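Local coordinates for sigma-54 interaction domain protein (Enterococcus faecalis, PDB 3GDW) that is of unknown function, but is the mannose-type PTS EIIA domain of a longer protein that probably binds ATP and regulates sigma-54-dependent transcription, at residues B[67-72]-B[94-99]. Sequence-based numbering, arbitrary orientation.
Sequences LLLTDM and TMTSTM
Thr70 O takes two hydrogen bonds from Thr96. Thr96 N meets Thr70 O in the carbonyl plane at 3.0 Å, with an N-H...O angle of 161°. Thr96 OG1 reaches Thr70 O at 2.9 Å, tilted out of that plane. The hydroxyl lies beside its own backbone N (chi1 -59°), which lets both donors close on one acceptor. Two donors thus hold the backbone oxygen of a buried residue. The next carbonyl along, Asp71 O, accepts Met95 N at 3.0 Å. That bond is more bent and comes from well off the carbonyl plane. Met95, a selenomethionine, folds its chain back through bends at chi2 and chi3. Met95 CE therefore comes to 3.3 Å from Asp71 O and packs on Met72 CB. Thr96 CG2 also rests against Leu69 CB at 3.8 Å, the side chains crossing at about a right angle. Thr94 CG2 touches Thr70 OG1, whose hydrogen-bond partner is Asn76. Asp71 OD2 accepts the backbone N of His12 in its own chain, probably the phosphorylation site as in relatives. At the subunit interface Asp71 and Thr98 bond reciprocally across the two chains. The fold is the parallel sheet of order 2-1-3-4 with flanking helices, as in the EIIA-Man family. Residues 69-72, running out of strand 66-70, here meet residues 94-96, which link the neighbouring strand 90-93 to helix 98-109, with Phe125 of helix 114-135 against Met95.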
ATOM      1  N   LEU B  67     -10.948  -8.811 -10.101  1.00 26.55           N
ATOM      2  CA  LEU B  67      -9.599  -8.524  -9.674  1.00 26.04           C
ATOM      3  C   LEU B  67      -9.550  -8.312  -8.147  1.00 26.33           C
ATOM      4  O   LEU B  67     -10.174  -7.379  -7.636  1.00 26.35           O
ATOM      5  CB  LEU B  67      -9.091  -7.271 -10.413  1.00 25.66           C
ATOM      6  CG  LEU B  67      -7.706  -6.767 -10.045  1.00 25.76           C
ATOM      7  CD1 LEU B  67      -6.623  -7.765 -10.531  1.00 24.74           C
ATOM      8  CD2 LEU B  67      -7.501  -5.373 -10.638  1.00 25.57           C
ATOM      9  N   LEU B  68      -8.816  -9.178  -7.450  1.00 26.51           N
ATOM     10  CA  LEU B  68      -8.551  -9.036  -6.001  1.00 27.14           C
ATOM     11  C   LEU B  68      -7.238  -8.314  -5.806  1.00 26.87           C
ATOM     12  O   LEU B  68      -6.194  -8.765  -6.300  1.00 27.47           O
ATOM     13  CB  LEU B  68      -8.428 -10.404  -5.312  1.00 26.61           C
ATOM     14  CG  LEU B  68      -9.629 -11.354  -5.407  1.00 29.33           C
ATOM     15  CD1 LEU B  68      -9.434 -12.542  -4.451  1.00 31.33           C
ATOM     16  CD2 LEU B  68     -10.975 -10.652  -5.091  1.00 28.68           C
ATOM     17  N   LEU B  69      -7.304  -7.201  -5.100  1.00 25.97           N
ATOM     18  CA  LEU B  69      -6.131  -6.427  -4.733  1.00 24.78           C
ATOM     19  C   LEU B  69      -5.923  -6.603  -3.236  1.00 24.55           C
ATOM     20  O   LEU B  69      -6.778  -6.218  -2.440  1.00 24.86           O
ATOM     21  CB  LEU B  69      -6.408  -4.948  -5.065  1.00 23.83           C
ATOM     22  CG  LEU B  69      -6.624  -4.626  -6.546  1.00 23.25           C
ATOM     23  CD1 LEU B  69      -6.878  -3.127  -6.711  1.00 21.60           C
ATOM     24  CD2 LEU B  69      -5.411  -5.081  -7.416  1.00 21.43           C
ATOM     25  N   THR B  70      -4.810  -7.211  -2.845  1.00 24.25           N
ATOM     26  CA  THR B  70      -4.534  -7.474  -1.438  1.00 23.04           C
ATOM     27  C   THR B  70      -3.199  -6.839  -0.996  1.00 22.78           C
ATOM     28  O   THR B  70      -2.447  -6.297  -1.811  1.00 22.57           O
ATOM     29  CB  THR B  70      -4.477  -9.019  -1.156  1.00 24.42           C
ATOM     30  OG1 THR B  70      -3.308  -9.593  -1.794  1.00 22.60           O
ATOM     31  CG2 THR B  70      -5.756  -9.713  -1.662  1.00 23.27           C
ATOM     32  N   ASP B  71      -2.906  -6.926   0.295  1.00 22.14           N
ATOM     33  CA  ASP B  71      -1.640  -6.440   0.802  1.00 21.40           C
ATOM     34  C   ASP B  71      -0.610  -7.573   0.985  1.00 21.94           C
ATOM     35  O   ASP B  71       0.463  -7.527   0.376  1.00 23.05           O
ATOM     36  CB  ASP B  71      -1.809  -5.564   2.073  1.00 20.63           C
ATOM     37  CG  ASP B  71      -2.673  -6.227   3.173  1.00 20.33           C
ATOM     38  OD1 ASP B  71      -3.156  -7.399   3.020  1.00 21.34           O
ATOM     39  OD2 ASP B  71      -2.850  -5.564   4.219  1.00 19.19           O
HETATM   40  N   MSE B  72      -0.907  -8.558   1.828  1.00 21.93           N
HETATM   41  CA  MSE B  72       0.088  -9.564   2.211  1.00 22.87           C
HETATM   42  C   MSE B  72      -0.603 -10.812   2.774  1.00 24.02           C
HETATM   43  O   MSE B  72      -1.834 -10.897   2.777  1.00 23.23           O
HETATM   44  CB  MSE B  72       1.038  -8.969   3.253  1.00 22.98           C
HETATM   45  CG  MSE B  72       0.287  -8.430   4.465  1.00 22.33           C
HETATM   46 SE   MSE B  72       1.380  -7.765   5.846  0.75 28.25          SE
HETATM   47  CE  MSE B  72       2.509  -9.349   6.128  1.00 30.33           C
ATOM     48  N   THR B  94      -0.915  -8.877  -4.997  0.50 25.84           N
ATOM     49  CA  THR B  94      -0.421  -8.496  -3.665  0.50 24.64           C
ATOM     50  C   THR B  94       0.305  -7.146  -3.673  0.50 23.81           C
ATOM     51  O   THR B  94       0.554  -6.576  -4.736  0.50 23.08           O
ATOM     52  CB  THR B  94       0.588  -9.541  -3.092  0.50 25.16           C
ATOM     53  OG1 THR B  94       1.743  -9.625  -3.935  0.50 25.62           O
ATOM     54  CG2 THR B  94      -0.030 -10.898  -2.982  0.50 25.10           C
HETATM   55  N   MSE B  95       0.651  -6.665  -2.473  1.00 22.58           N
HETATM   56  CA  MSE B  95       1.485  -5.465  -2.293  1.00 21.48           C
HETATM   57  C   MSE B  95       0.772  -4.235  -2.861  1.00 20.57           C
HETATM   58  O   MSE B  95       1.402  -3.310  -3.343  1.00 19.59           O
HETATM   59  CB  MSE B  95       2.895  -5.658  -2.909  1.00 21.66           C
HETATM   60  CG  MSE B  95       3.661  -6.869  -2.396  1.00 22.58           C
HETATM   61 SE   MSE B  95       4.140  -6.746  -0.489  0.50 25.11          SE
HETATM   62  CE  MSE B  95       3.561  -8.545   0.054  1.00 31.99           C
ATOM     63  N   THR B  96      -0.557  -4.264  -2.827  1.00 20.28           N
ATOM     64  CA  THR B  96      -1.360  -3.196  -3.418  1.00 20.92           C
ATOM     65  C   THR B  96      -1.171  -1.896  -2.633  1.00 19.97           C
ATOM     66  O   THR B  96      -1.128  -1.908  -1.419  1.00 20.07           O
ATOM     67  CB  THR B  96      -2.847  -3.563  -3.446  1.00 20.77           C
ATOM     68  OG1 THR B  96      -3.028  -4.768  -4.195  1.00 23.18           O
ATOM     69  CG2 THR B  96      -3.637  -2.470  -4.130  1.00 23.60           C
ATOM     70  N   SER B  97      -0.990  -0.786  -3.354  1.00 18.55           N
ATOM     71  CA  SER B  97      -0.899   0.537  -2.758  1.00 16.80           C
ATOM     72  C   SER B  97      -1.974   1.431  -3.415  1.00 15.70           C
ATOM     73  O   SER B  97      -2.653   1.004  -4.324  1.00 14.24           O
ATOM     74  CB  SER B  97       0.506   1.114  -2.990  1.00 16.47           C
ATOM     75  OG  SER B  97       0.713   2.248  -2.164  1.00 17.28           O
ATOM     76  N   THR B  98      -2.110   2.667  -2.938  1.00 15.88           N
ATOM     77  CA  THR B  98      -3.159   3.606  -3.405  1.00 14.45           C
ATOM     78  C   THR B  98      -3.203   3.723  -4.929  1.00 14.33           C
ATOM     79  O   THR B  98      -4.268   3.661  -5.523  1.00 13.45           O
ATOM     80  CB  THR B  98      -2.921   5.004  -2.782  1.00 14.40           C
ATOM     81  OG1 THR B  98      -2.586   4.839  -1.403  1.00 14.42           O
ATOM     82  CG2 THR B  98      -4.179   5.862  -2.870  1.00 13.05           C
HETATM   83  N   MSE B  99      -2.032   3.864  -5.552  1.00 14.95           N
HETATM   84  CA  MSE B  99      -1.929   4.057  -7.004  1.00 15.98           C
HETATM   85  C   MSE B  99      -2.472   2.902  -7.782  1.00 16.14           C
HETATM   86  O   MSE B  99      -3.080   3.098  -8.832  1.00 15.73           O
HETATM   87  CB  MSE B  99      -0.489   4.272  -7.428  1.00 17.50           C
HETATM   88  CG  MSE B  99       0.014   5.617  -7.004  1.00 21.19           C
HETATM   89 SE   MSE B  99      -1.113   7.028  -7.797  0.50 32.41          SE
HETATM   90  CE  MSE B  99      -1.582   6.253  -9.576  1.00 17.92           C
TER